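Local coordinates for protein PT26-6P (PDB 2WB7) that is of unknown function but is encoded by a mobile extrachromosomal element of Thermococcus and joins immunoglobulin-like domains to a helical domain, at residues A[284-290]-A[332-338]; A[263-268]-A[373-377]; A[138-142]-A[357-361]; A[152-156]-A[257-261]; A[304-310]-A[323-329]. All coordinates share one frame; numbering follows the deposited sequence.

Interaction 1 (A[284-290]-A[332-338])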
# COMPACT_ATOMS: atom_id res chain seq x y z
N TYR A 284 16.57 1.73 -7.02
CA TYR A 284 15.13 1.82 -6.81
C TYR A 284 14.57 2.90 -7.70
O TYR A 284 15.26 3.85 -8.03
CB TYR A 284 14.79 2.17 -5.36
CG TYR A 284 15.12 1.08 -4.36
CD1 TYR A 284 14.11 0.30 -3.81
CD2 TYR A 284 16.44 0.85 -3.95
CE1 TYR A 284 14.41 -0.69 -2.90
CE2 TYR A 284 16.75 -0.14 -3.04
CZ TYR A 284 15.74 -0.91 -2.52
OH TYR A 284 16.04 -1.89 -1.61
N LYS A 285 13.31 2.74 -8.07
CA LYS A 285 12.61 3.72 -8.88
C LYS A 285 11.17 3.72 -8.36
O LYS A 285 10.49 2.68 -8.37
CB LYS A 285 12.67 3.27 -10.35
CG LYS A 285 12.89 4.38 -11.38
CD LYS A 285 12.91 3.79 -12.80
CE LYS A 285 13.54 4.73 -13.82
NZ LYS A 285 12.58 5.78 -14.34
N PHE A 286 10.71 4.87 -7.88
CA PHE A 286 9.36 4.94 -7.33
C PHE A 286 8.42 5.77 -8.19
O PHE A 286 8.77 6.86 -8.63
CB PHE A 286 9.39 5.53 -5.93
CG PHE A 286 10.24 4.78 -4.96
CD1 PHE A 286 11.58 5.10 -4.79
CD2 PHE A 286 9.69 3.77 -4.18
CE1 PHE A 286 12.38 4.41 -3.87
CE2 PHE A 286 10.47 3.07 -3.25
CZ PHE A 286 11.82 3.40 -3.10
N LEU A 287 7.23 5.25 -8.43
CA LEU A 287 6.20 5.99 -9.14
C LEU A 287 5.21 6.53 -8.12
O LEU A 287 4.72 5.79 -7.26
CB LEU A 287 5.48 5.03 -10.07
CG LEU A 287 4.50 5.66 -11.03
CD1 LEU A 287 5.13 6.89 -11.64
CD2 LEU A 287 4.21 4.66 -12.09
N ILE A 288 4.92 7.82 -8.20
CA ILE A 288 3.88 8.40 -7.36
C ILE A 288 2.72 8.84 -8.25
O ILE A 288 2.90 9.66 -9.13
CB ILE A 288 4.41 9.61 -6.57
CG1 ILE A 288 5.58 9.19 -5.68
CG2 ILE A 288 3.32 10.19 -5.69
CD1 ILE A 288 6.11 10.33 -4.83
N THR A 289 1.53 8.30 -8.03
CA THR A 289 0.38 8.56 -8.92
C THR A 289 -0.83 8.99 -8.13
O THR A 289 -1.21 8.31 -7.18
CB THR A 289 -0.07 7.29 -9.68
OG1 THR A 289 1.06 6.46 -9.96
CG2 THR A 289 -0.76 7.65 -10.99
N PRO A 290 -1.44 10.12 -8.50
CA PRO A 290 -2.71 10.39 -7.85
C PRO A 290 -3.64 9.26 -8.26
O PRO A 290 -3.47 8.69 -9.35
CB PRO A 290 -3.15 11.71 -8.47
CG PRO A 290 -2.44 11.75 -9.80
CD PRO A 290 -1.10 11.14 -9.50
N LEU A 332 0.55 16.91 -7.93
CA LEU A 332 0.68 15.59 -8.52
C LEU A 332 -0.48 15.29 -9.43
O LEU A 332 -1.30 14.41 -9.16
CB LEU A 332 0.91 14.46 -7.51
CG LEU A 332 0.28 14.41 -6.13
CD1 LEU A 332 0.59 13.07 -5.53
CD2 LEU A 332 0.82 15.53 -5.23
N THR A 333 -0.53 16.05 -10.50
CA THR A 333 -1.48 15.83 -11.57
C THR A 333 -0.96 14.74 -12.51
O THR A 333 -1.73 14.10 -13.21
CB THR A 333 -1.66 17.12 -12.35
OG1 THR A 333 -0.41 17.44 -12.98
CG2 THR A 333 -2.04 18.25 -11.38
N GLU A 334 0.35 14.54 -12.54
CA GLU A 334 0.88 13.44 -13.36
C GLU A 334 1.83 12.51 -12.62
O GLU A 334 2.61 12.96 -11.77
CB GLU A 334 1.53 13.95 -14.65
CG GLU A 334 2.23 15.28 -14.54
CD GLU A 334 2.64 15.79 -15.92
OE1 GLU A 334 2.00 15.35 -16.90
OE2 GLU A 334 3.59 16.59 -16.04
N PRO A 335 1.78 11.21 -12.94
CA PRO A 335 2.68 10.22 -12.35
C PRO A 335 4.12 10.70 -12.46
O PRO A 335 4.49 11.29 -13.46
CB PRO A 335 2.47 8.98 -13.22
CG PRO A 335 1.08 9.14 -13.74
CD PRO A 335 0.88 10.61 -13.94
N THR A 336 4.92 10.48 -11.44
CA THR A 336 6.29 10.92 -11.50
C THR A 336 7.19 9.90 -10.86
O THR A 336 6.85 9.29 -9.86
CB THR A 336 6.48 12.22 -10.77
OG1 THR A 336 5.33 13.03 -11.00
CG2 THR A 336 7.74 12.93 -11.26
N PHE A 337 8.37 9.76 -11.45
CA PHE A 337 9.32 8.77 -11.01
C PHE A 337 10.42 9.42 -10.20
O PHE A 337 10.84 10.53 -10.48
CB PHE A 337 9.96 8.09 -12.21
CG PHE A 337 9.07 7.09 -12.87
CD1 PHE A 337 8.99 5.79 -12.38
CD2 PHE A 337 8.35 7.42 -14.02
CE1 PHE A 337 8.19 4.86 -13.00
CE2 PHE A 337 7.55 6.49 -14.65
CZ PHE A 337 7.46 5.21 -14.13
N PHE A 338 10.87 8.70 -9.19
CA PHE A 338 11.93 9.17 -8.33
C PHE A 338 12.87 8.01 -8.14
O PHE A 338 12.44 6.87 -7.97
CB PHE A 338 11.34 9.61 -6.99
CG PHE A 338 10.34 10.73 -7.11
CD1 PHE A 338 9.00 10.46 -7.34
CD2 PHE A 338 10.74 12.05 -7.02
CE1 PHE A 338 8.08 11.48 -7.46
CE2 PHE A 338 9.82 13.09 -7.15
CZ PHE A 338 8.49 12.80 -7.36
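Strand 336-343, an outermost strand of the eight-stranded antiparallel sheet of the second immunoglobulin-like domain, is joined to strand 281-290 through the hydrogen-bonded pairs Phe286-Phe338 and Ile288-Thr336. Phe286 N to Phe338 O is 2.6 Å and nearly straight (171°); Ile288 N to Thr336 O is 2.9 Å. Between them Leu287 and Phe337 form a non-hydrogen-bonded pair on the face turned to helix 21-34. With its CG anti to the backbone N (chi1 -172°), Leu287 reaches across so that CD1 sits over the centre of the Phe337 ring, 3.7 Å from the centroid. Lys285 NZ adds an off-centre cation-pi contact, 4.4 Å from the same centroid. On the other face Ile288 CD1 meets Phe338 CE1 at 3.5 Å, the two side chains roughly perpendicular. Replacing Phe337 with an alanine would probably strip Leu287 CD1 of its aromatic cover and leave the Lys285 ammonium without its pi partner. Backbone bonds thus set the register, while apolar contacts bind the strands on both faces.

Interaction 2 (A[263-268]-A[373-377])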
# COMPACT_ATOMS: atom_id res chain seq x y z
N LEU A 263 -3.98 5.49 1.05
CA LEU A 263 -3.79 4.69 -0.15
C LEU A 263 -4.88 4.90 -1.19
O LEU A 263 -4.65 4.71 -2.39
CB LEU A 263 -3.64 3.21 0.17
CG LEU A 263 -3.22 2.31 -1.00
CD1 LEU A 263 -1.83 2.66 -1.54
CD2 LEU A 263 -3.26 0.85 -0.54
N SER A 264 -6.07 5.30 -0.75
CA SER A 264 -7.16 5.58 -1.67
C SER A 264 -6.91 6.86 -2.47
O SER A 264 -7.42 7.02 -3.57
CB SER A 264 -8.47 5.70 -0.91
OG SER A 264 -8.83 4.48 -0.28
N ASP A 265 -6.13 7.77 -1.91
CA ASP A 265 -5.91 9.07 -2.54
C ASP A 265 -4.81 9.03 -3.60
O ASP A 265 -4.97 9.57 -4.69
CB ASP A 265 -5.58 10.13 -1.50
CG ASP A 265 -6.66 10.26 -0.44
OD1 ASP A 265 -7.79 9.77 -0.69
OD2 ASP A 265 -6.39 10.84 0.63
N PHE A 266 -3.68 8.39 -3.26
CA PHE A 266 -2.59 8.20 -4.21
C PHE A 266 -1.77 6.96 -3.87
O PHE A 266 -1.90 6.40 -2.78
CB PHE A 266 -1.69 9.43 -4.29
CG PHE A 266 -0.97 9.77 -3.01
CD1 PHE A 266 0.37 9.52 -2.88
CD2 PHE A 266 -1.64 10.36 -1.95
CE1 PHE A 266 1.04 9.85 -1.70
CE2 PHE A 266 -0.98 10.69 -0.79
CZ PHE A 266 0.35 10.44 -0.65
N ILE A 267 -0.94 6.52 -4.80
CA ILE A 267 -0.21 5.28 -4.61
C ILE A 267 1.25 5.42 -4.98
O ILE A 267 1.66 6.35 -5.67
CB ILE A 267 -0.81 4.12 -5.43
CG1 ILE A 267 -0.34 4.18 -6.88
CG2 ILE A 267 -2.32 4.17 -5.40
CD1 ILE A 267 -1.06 3.20 -7.80
N ILE A 268 2.05 4.49 -4.48
CA ILE A 268 3.44 4.42 -4.85
C ILE A 268 3.72 3.04 -5.43
O ILE A 268 3.41 2.02 -4.79
CB ILE A 268 4.35 4.66 -3.65
CG1 ILE A 268 4.16 6.08 -3.12
CG2 ILE A 268 5.80 4.39 -4.01
CD1 ILE A 268 5.10 6.42 -1.97
N ILE A 373 -2.55 14.77 3.82
CA ILE A 373 -2.56 13.32 3.74
C ILE A 373 -1.14 12.80 3.63
O ILE A 373 -0.24 13.52 3.16
CB ILE A 373 -3.37 12.82 2.55
CG1 ILE A 373 -2.96 13.57 1.29
CG2 ILE A 373 -4.85 12.98 2.82
CD1 ILE A 373 -3.61 13.03 0.06
N TRP A 374 -0.93 11.55 4.06
CA TRP A 374 0.37 10.94 3.99
C TRP A 374 0.26 9.51 3.50
O TRP A 374 -0.78 8.87 3.66
CB TRP A 374 1.06 10.97 5.36
CG TRP A 374 0.37 10.15 6.40
CD1 TRP A 374 -0.64 10.54 7.22
CD2 TRP A 374 0.64 8.78 6.72
NE1 TRP A 374 -1.00 9.51 8.05
CE2 TRP A 374 -0.24 8.42 7.76
CE3 TRP A 374 1.53 7.82 6.23
CZ2 TRP A 374 -0.26 7.15 8.32
CZ3 TRP A 374 1.51 6.55 6.79
CH2 TRP A 374 0.63 6.23 7.83
N LEU A 375 1.34 9.03 2.89
CA LEU A 375 1.45 7.63 2.50
C LEU A 375 2.82 7.08 2.88
O LEU A 375 3.86 7.77 2.78
CB LEU A 375 1.21 7.44 1.01
CG LEU A 375 1.13 5.98 0.54
CD1 LEU A 375 -0.16 5.36 0.95
CD2 LEU A 375 1.24 5.92 -0.97
N ALA A 376 2.83 5.83 3.33
CA ALA A 376 4.07 5.12 3.58
C ALA A 376 3.99 3.84 2.78
O ALA A 376 2.95 3.18 2.76
CB ALA A 376 4.23 4.82 5.07
N ALA A 377 5.07 3.51 2.09
CA ALA A 377 5.08 2.31 1.28
C ALA A 377 6.46 1.71 1.41
O ALA A 377 7.46 2.38 1.15
CB ALA A 377 4.78 2.63 -0.18
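Leu375 extends its CG anti to the backbone N (chi1 -173°) and thereby drives its two methyls between Leu263 and Ile268, while Phe266 has its CG in the crowded position between backbone N and carbonyl carbon (chi1 64°), which swings the ring toward Leu375 and Ile373. The two methyls of Leu375 divide the work. Leu375 CD2 lies 3.6 Å from Ile268 CG1. Leu375 CD1 comes within 4.0 Å of Leu263 CD1. Nearer the backbone, Leu375 CB touches Phe266 CZ at 3.5 Å. Ile373 CD1 approaches the same phenyl ring at its edge, near the ring plane, 3.6 Å from Phe266 CE2. Farther along, the contact narrows to Ile268 CB against Ala377 CB at 4.0 Å. At the other end the Asp265 carboxylate crosses Ile373 at a slant, its OD2 3.4 Å from Ile373 CG2; that oxygen is buried but takes a hydrogen bond from the backbone N of Ala66. No hydrogen bond links the two segments, and all the residues that touch are buried. Strands 266-272 and 370-379 both flank strand 253-261 in the sheet, so they run in nearly the same direction, 24° apart. Their axes here come within 7.7 Å, and side chains facing each other across that gap fill the interior of a strongly curled sheet, consistent with the apolar core of an immunoglobulin-like beta domain.

Interaction 3 (A[138-142]-A[357-361])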
# COMPACT_ATOMS: atom_id res chain seq x y z
N ILE A 138 4.75 11.79 10.47
CA ILE A 138 5.20 11.41 9.15
C ILE A 138 5.73 12.64 8.45
O ILE A 138 6.79 12.61 7.81
CB ILE A 138 4.08 10.80 8.33
CG1 ILE A 138 3.54 9.57 9.04
CG2 ILE A 138 4.58 10.41 6.97
CD1 ILE A 138 4.50 8.43 9.04
N ARG A 139 5.01 13.75 8.60
CA ARG A 139 5.48 15.01 8.03
C ARG A 139 6.88 15.37 8.55
O ARG A 139 7.74 15.77 7.78
CB ARG A 139 4.50 16.15 8.29
CG ARG A 139 4.77 17.34 7.42
CD ARG A 139 4.40 18.64 8.08
NE ARG A 139 4.75 18.65 9.50
CZ ARG A 139 3.86 18.80 10.49
NH1 ARG A 139 2.57 18.96 10.20
NH2 ARG A 139 4.24 18.78 11.76
N ASP A 140 7.12 15.21 9.85
CA ASP A 140 8.43 15.49 10.42
C ASP A 140 9.48 14.58 9.85
O ASP A 140 10.56 15.01 9.41
CB ASP A 140 8.40 15.28 11.92
CG ASP A 140 7.39 16.17 12.60
OD1 ASP A 140 6.97 17.17 11.97
OD2 ASP A 140 7.02 15.87 13.78
N ALA A 141 9.16 13.30 9.91
CA ALA A 141 9.99 12.26 9.36
C ALA A 141 10.42 12.65 7.96
O ALA A 141 11.60 12.58 7.63
CB ALA A 141 9.21 10.96 9.35
N ILE A 142 9.47 13.08 7.13
CA ILE A 142 9.81 13.42 5.75
C ILE A 142 10.79 14.60 5.70
O ILE A 142 11.73 14.63 4.91
CB ILE A 142 8.56 13.72 4.91
CG1 ILE A 142 7.85 12.42 4.56
CG2 ILE A 142 8.93 14.44 3.61
CD1 ILE A 142 6.40 12.64 4.15
N GLY A 357 9.34 4.58 1.62
CA GLY A 357 8.96 5.83 0.97
C GLY A 357 7.86 6.50 1.75
O GLY A 357 6.83 5.88 2.07
N LEU A 358 8.07 7.77 2.07
CA LEU A 358 7.07 8.58 2.73
C LEU A 358 6.71 9.79 1.86
O LEU A 358 7.58 10.52 1.39
CB LEU A 358 7.61 9.05 4.08
CG LEU A 358 8.10 7.99 5.07
CD1 LEU A 358 8.55 8.67 6.34
CD2 LEU A 358 7.04 6.97 5.39
N VAL A 359 5.41 9.99 1.66
CA VAL A 359 4.89 11.17 0.97
C VAL A 359 3.83 11.87 1.82
O VAL A 359 3.02 11.23 2.50
CB VAL A 359 4.27 10.82 -0.38
CG1 VAL A 359 4.00 12.08 -1.18
CG2 VAL A 359 5.21 9.90 -1.14
N TYR A 360 3.86 13.19 1.75
CA TYR A 360 2.96 14.04 2.51
C TYR A 360 2.42 15.07 1.55
O TYR A 360 3.19 15.77 0.90
CB TYR A 360 3.76 14.72 3.62
CG TYR A 360 2.99 15.70 4.46
CD1 TYR A 360 2.25 15.28 5.55
CD2 TYR A 360 3.05 17.06 4.18
CE1 TYR A 360 1.55 16.19 6.34
CE2 TYR A 360 2.35 17.98 4.96
CZ TYR A 360 1.61 17.54 6.04
OH TYR A 360 0.93 18.46 6.81
N ALA A 361 1.09 15.17 1.44
CA ALA A 361 0.50 16.17 0.55
C ALA A 361 -0.78 16.78 1.12
O ALA A 361 -1.24 16.41 2.20
CB ALA A 361 0.26 15.59 -0.84
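Arg139 lays its aliphatic chain over one face of the Tyr360 ring, CG standing above the ring centre at 3.4 Å from the centroid. Tyr360 has its CG anti to the backbone N (chi1 177°), which carries the ring out to the arginine, and the two side chains run side by side in the same direction. Beyond the ring the guanidinium is turned 79° from it and presents an edge toward the phenolic oxygen without a hydrogen bond to it. Ile142 fills the angle between Tyr360 and Leu358: its CD1 lies 3.4 Å from Tyr360 CB, and its CG1 lies 3.4 Å from Leu358 CB. Leu358 in turn points CD1 at the helix, 3.8 Å from Ala141 CB, with Ile138 CG2 a looser neighbour at 4.4 Å from the same methyl. This is a helix laid on a beta sheet: helix 135-144, from the first immunoglobulin-like region, crosses strand 350-364 of the second at 115°, with axes 8.2 Å apart. Alternation along the strand sends Leu358 and Tyr360 to the helix and Val359 to the opposite side, against Phe266 and Ile268. In the next shell, Arg139 NH2 forms a salt bridge of 3.2 Å with Asp140 OD1, meeting its syn side from somewhat out of the carboxylate plane, which probably helps to hold the bent arginine tip. Tyr360 OH is hydrogen-bonded to Tyr362 OH, while Trp374 and Ile155 pack against Ile138.

Interaction 4 (A[152-156]-A[257-261])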
# COMPACT_ATOMS: atom_id res chain seq x y z
N TYR A 152 8.75 3.79 13.19
CA TYR A 152 8.66 2.84 12.11
C TYR A 152 7.63 1.77 12.42
O TYR A 152 6.79 1.47 11.58
CB TYR A 152 10.02 2.19 11.88
CG TYR A 152 9.94 1.06 10.91
CD1 TYR A 152 10.16 1.28 9.55
CD2 TYR A 152 9.60 -0.22 11.34
CE1 TYR A 152 10.06 0.24 8.64
CE2 TYR A 152 9.49 -1.26 10.44
CZ TYR A 152 9.72 -1.03 9.10
OH TYR A 152 9.61 -2.07 8.22
N ASP A 153 7.70 1.21 13.62
CA ASP A 153 6.74 0.20 14.05
C ASP A 153 5.38 0.84 14.12
O ASP A 153 4.37 0.26 13.75
CB ASP A 153 7.08 -0.30 15.45
CG ASP A 153 8.43 -1.00 15.54
OD1 ASP A 153 8.83 -1.63 14.53
OD2 ASP A 153 9.06 -0.94 16.62
N LYS A 154 5.37 2.07 14.61
CA LYS A 154 4.13 2.78 14.83
C LYS A 154 3.36 2.90 13.54
O LYS A 154 2.13 2.78 13.51
CB LYS A 154 4.43 4.16 15.40
CG LYS A 154 3.25 4.78 16.07
CD LYS A 154 3.62 6.11 16.68
CE LYS A 154 2.40 6.73 17.36
NZ LYS A 154 2.75 8.11 17.83
N ILE A 155 4.08 3.12 12.45
CA ILE A 155 3.43 3.25 11.14
C ILE A 155 2.54 2.05 10.84
O ILE A 155 1.40 2.22 10.41
CB ILE A 155 4.46 3.42 10.02
CG1 ILE A 155 5.14 4.79 10.17
CG2 ILE A 155 3.80 3.29 8.68
CD1 ILE A 155 6.37 4.96 9.35
N TRP A 156 3.05 0.85 11.07
CA TRP A 156 2.34 -0.37 10.69
C TRP A 156 1.38 -0.85 11.75
O TRP A 156 0.62 -1.79 11.50
CB TRP A 156 3.32 -1.48 10.33
CG TRP A 156 4.41 -0.98 9.47
CD1 TRP A 156 5.73 -0.85 9.78
CD2 TRP A 156 4.26 -0.46 8.14
NE1 TRP A 156 6.42 -0.30 8.73
CE2 TRP A 156 5.54 -0.05 7.71
CE3 TRP A 156 3.18 -0.30 7.28
CZ2 TRP A 156 5.76 0.50 6.46
CZ3 TRP A 156 3.39 0.25 6.04
CH2 TRP A 156 4.67 0.64 5.64
N ASN A 257 4.60 -3.86 -2.25
CA ASN A 257 4.85 -2.86 -1.21
C ASN A 257 3.88 -3.09 -0.06
O ASN A 257 2.75 -3.50 -0.28
CB ASN A 257 4.60 -1.44 -1.74
CG ASN A 257 5.74 -0.90 -2.56
OD1 ASN A 257 5.71 -0.94 -3.78
ND2 ASN A 257 6.76 -0.39 -1.90
N LYS A 258 4.33 -2.81 1.15
CA LYS A 258 3.43 -2.73 2.29
C LYS A 258 3.02 -1.26 2.44
O LYS A 258 3.87 -0.37 2.43
CB LYS A 258 4.18 -3.19 3.53
CG LYS A 258 3.31 -3.79 4.62
CD LYS A 258 3.98 -3.66 5.99
CE LYS A 258 5.52 -3.63 5.91
NZ LYS A 258 6.17 -3.37 7.26
N TYR A 259 1.73 -0.99 2.55
CA TYR A 259 1.24 0.39 2.56
C TYR A 259 0.60 0.78 3.88
O TYR A 259 -0.02 -0.06 4.52
CB TYR A 259 0.18 0.60 1.49
CG TYR A 259 0.64 0.44 0.07
CD1 TYR A 259 0.39 -0.74 -0.63
CD2 TYR A 259 1.30 1.47 -0.59
CE1 TYR A 259 0.81 -0.89 -1.94
CE2 TYR A 259 1.73 1.33 -1.89
CZ TYR A 259 1.47 0.16 -2.57
OH TYR A 259 1.88 -0.00 -3.87
N ALA A 260 0.73 2.05 4.27
CA ALA A 260 -0.06 2.63 5.35
C ALA A 260 -0.39 4.07 4.97
O ALA A 260 0.39 4.73 4.28
CB ALA A 260 0.71 2.59 6.66
N GLY A 261 -1.54 4.58 5.41
CA GLY A 261 -1.90 5.96 5.10
C GLY A 261 -3.03 6.14 4.08
O GLY A 261 -3.98 5.38 4.08
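Cation-pi contact dominates where Lys258 stretches across Trp156: NZ sits over the face of the five-membered ring, 3.3 Å from its centroid and 8° off the normal. CH-pi contact continues along the same chain, with Lys258 CD 3.9 Å from the centroid of the six-membered ring. A bend at chi3 (-28°) in an otherwise extended lysine lets carbon and ammonium lie over the two rings together. Apolar contacts take the other face and the CZ3 corner of the indole. Ile155 CG2 covers the face opposite the lysine and also touches Ala260 CB at 3.8 Å, and Ala260 CB meets Trp156 CZ3 at 3.6 Å. The indole is thus wedged between helix 149-157, which carries it, and strand 253-261, whose backbone it reaches edge-on, Trp156 CZ3 lying 3.6 Å from Tyr259 C. Helix and strand cross almost perpendicularly (83°), a helix-on-sheet junction between the first and second immunoglobulin-like regions. Polar links run through Glu378: its OE1 is hydrogen-bonded to Tyr152 OH and forms a long, weak ion pair with Lys258 NZ that would probably help keep the ammonium near the indole.

Interaction 5 (A[304-310]-A[323-329])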
# COMPACT_ATOMS: atom_id res chain seq x y z
N ASP A 304 2.43 17.91 -3.09
CA ASP A 304 3.78 18.21 -2.53
C ASP A 304 5.01 17.27 -2.20
O ASP A 304 5.88 17.06 -3.06
CB ASP A 304 3.71 19.28 -1.48
CG ASP A 304 4.83 20.22 -1.64
OD1 ASP A 304 5.22 20.36 -2.82
OD2 ASP A 304 5.32 20.78 -0.62
N GLU A 305 5.16 16.81 -0.96
CA GLU A 305 6.54 16.50 -0.43
C GLU A 305 6.88 15.06 -0.03
O GLU A 305 6.10 14.41 0.65
CB GLU A 305 6.84 17.41 0.75
CG GLU A 305 8.26 17.38 1.22
CD GLU A 305 8.50 18.43 2.34
OE1 GLU A 305 7.51 18.82 3.01
OE2 GLU A 305 9.66 18.85 2.57
N TYR A 306 8.07 14.59 -0.41
CA TYR A 306 8.44 13.16 -0.30
C TYR A 306 9.82 12.93 0.28
O TYR A 306 10.71 13.78 0.19
CB TYR A 306 8.40 12.49 -1.68
CG TYR A 306 9.46 13.01 -2.62
CD1 TYR A 306 10.74 12.46 -2.63
CD2 TYR A 306 9.19 14.08 -3.50
CE1 TYR A 306 11.73 12.95 -3.46
CE2 TYR A 306 10.18 14.58 -4.36
CZ TYR A 306 11.45 14.00 -4.32
OH TYR A 306 12.44 14.45 -5.14
N ARG A 307 10.00 11.74 0.85
CA ARG A 307 11.33 11.24 1.20
C ARG A 307 11.41 9.73 0.95
O ARG A 307 10.63 8.96 1.48
CB ARG A 307 11.65 11.53 2.66
CG ARG A 307 13.07 11.26 3.04
CD ARG A 307 13.42 11.91 4.36
NE ARG A 307 14.82 12.31 4.32
CZ ARG A 307 15.25 13.57 4.37
NH1 ARG A 307 14.39 14.57 4.51
NH2 ARG A 307 16.55 13.82 4.31
N PHE A 308 12.37 9.31 0.14
CA PHE A 308 12.62 7.88 -0.05
C PHE A 308 13.94 7.58 0.62
O PHE A 308 14.90 8.34 0.44
CB PHE A 308 12.68 7.52 -1.54
CG PHE A 308 11.39 7.78 -2.26
CD1 PHE A 308 10.33 6.88 -2.16
CD2 PHE A 308 11.19 8.96 -2.97
CE1 PHE A 308 9.12 7.13 -2.77
CE2 PHE A 308 9.98 9.21 -3.59
CZ PHE A 308 8.95 8.28 -3.49
N VAL A 309 13.99 6.51 1.41
CA VAL A 309 15.19 6.18 2.18
C VAL A 309 15.50 4.70 2.17
O VAL A 309 14.67 3.88 1.78
CB VAL A 309 15.07 6.63 3.68
CG1 VAL A 309 14.66 8.10 3.77
CG2 VAL A 309 14.11 5.72 4.44
N THR A 310 16.71 4.35 2.57
CA THR A 310 16.99 3.00 3.04
C THR A 310 17.32 3.21 4.50
O THR A 310 17.87 4.26 4.87
CB THR A 310 18.19 2.33 2.34
OG1 THR A 310 19.35 3.16 2.43
CG2 THR A 310 17.88 2.06 0.91
N ASP A 323 21.06 5.84 2.85
CA ASP A 323 20.80 6.56 1.60
C ASP A 323 19.38 7.16 1.53
O ASP A 323 18.41 6.55 1.98
CB ASP A 323 21.08 5.62 0.43
CG ASP A 323 22.47 4.96 0.51
OD1 ASP A 323 23.41 5.55 1.10
OD2 ASP A 323 22.63 3.84 -0.01
N THR A 324 19.25 8.37 0.98
CA THR A 324 17.96 9.09 0.99
C THR A 324 17.83 10.09 -0.16
O THR A 324 18.81 10.72 -0.56
CB THR A 324 17.74 9.88 2.29
OG1 THR A 324 16.54 10.66 2.17
CG2 THR A 324 18.89 10.81 2.56
N THR A 325 16.62 10.22 -0.68
CA THR A 325 16.32 11.26 -1.65
C THR A 325 15.08 12.02 -1.18
O THR A 325 14.14 11.41 -0.67
CB THR A 325 16.13 10.70 -3.08
OG1 THR A 325 15.93 11.78 -3.99
CG2 THR A 325 14.95 9.81 -3.17
N THR A 326 15.08 13.35 -1.31
CA THR A 326 13.97 14.12 -0.81
C THR A 326 13.71 15.41 -1.58
O THR A 326 14.64 16.09 -2.03
CB THR A 326 14.17 14.43 0.70
OG1 THR A 326 12.92 14.78 1.31
CG2 THR A 326 15.17 15.54 0.93
N GLY A 327 12.43 15.76 -1.73
CA GLY A 327 12.06 17.02 -2.36
C GLY A 327 10.57 17.31 -2.45
O GLY A 327 9.78 16.82 -1.63
N HIS A 328 10.21 18.10 -3.46
CA HIS A 328 8.82 18.54 -3.71
C HIS A 328 8.33 18.20 -5.11
O HIS A 328 9.09 18.26 -6.07
CB HIS A 328 8.71 20.03 -3.49
CG HIS A 328 8.81 20.41 -2.05
ND1 HIS A 328 7.76 20.27 -1.18
CD2 HIS A 328 9.86 20.85 -1.32
CE1 HIS A 328 8.15 20.64 0.03
NE2 HIS A 328 9.42 20.99 -0.03
N ILE A 329 7.05 17.86 -5.23
CA ILE A 329 6.49 17.45 -6.50
C ILE A 329 5.70 18.59 -7.12
O ILE A 329 5.58 18.66 -8.36
CB ILE A 329 5.50 16.28 -6.32
CG1 ILE A 329 6.18 15.13 -5.58
CG2 ILE A 329 4.94 15.84 -7.67
CD1 ILE A 329 5.26 14.22 -4.90
O HOH W 1 21.60 2.09 1.58
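A beta hairpin pairs Tyr306 with Gly327 and Phe308 with Thr325, joining strand 301-314 to strand 319-331, an outermost strand of the eight-stranded sheet. Both are hydrogen-bonded antiparallel pairs; Phe308 N to Thr325 O is 2.9 Å and Thr325 N to Phe308 O is 2.8 Å. With CG set between its backbone N and carbonyl carbon (chi1 66°), Tyr306 swings its ring over the partner strand, one face on the Gly327 backbone, whose N stands 3.2 Å above the ring plane. Such cross-strand cover of a glycine by an aromatic ring is a known feature of antiparallel sheets. The Tyr306 ring also meets that of Phe338, planes at about 50°. Tyr306 O is gripped twice, by Gly327 N and by Thr326 OG1, the hydroxyl at 2.7 Å. A serine in place of Tyr306 is likely to uncover the Gly327 backbone and open a gap beside the Phe338 ring. Phe308, on the same face, stacks on Phe286. On the other face Arg307 runs over Thr324 and Thr326: its NE makes a weak bond of 3.2 Å to Thr324 OG1, the guanidinium has Thr326 CB over one face, and NH1 donates to Ile142 O of helix 135-144. At one end His328 ND1 bonds weakly to Asp304 OD2. At the other a water bridges Thr310 OG1 and Asp323 OD2, 2.6 Å from each, and Asp323 OD2 also accepts from His343 N.

Overall arrangement
All five contacts use one eight-stranded antiparallel sheet of the second immunoglobulin-like domain. Interactions 1 and 5 attach its two outermost strands, 336-343 and 319-331, and their centres are only about 12 Å apart because the sheet curls and aromatic rings meet across it. Interaction 2 fills the interior beside them, about 11 Å from interaction 1. Interactions 3 and 4, about 12 Å apart, set the consecutive helices 135-144 and 149-157 of the first immunoglobulin-like region on the outside of the sheet, so the two regions are tied together. Along the chain, interaction 5 nests within interaction 1, which nests within interactions 2 and 3; interaction 4 closes before 2, 1 and 5 open.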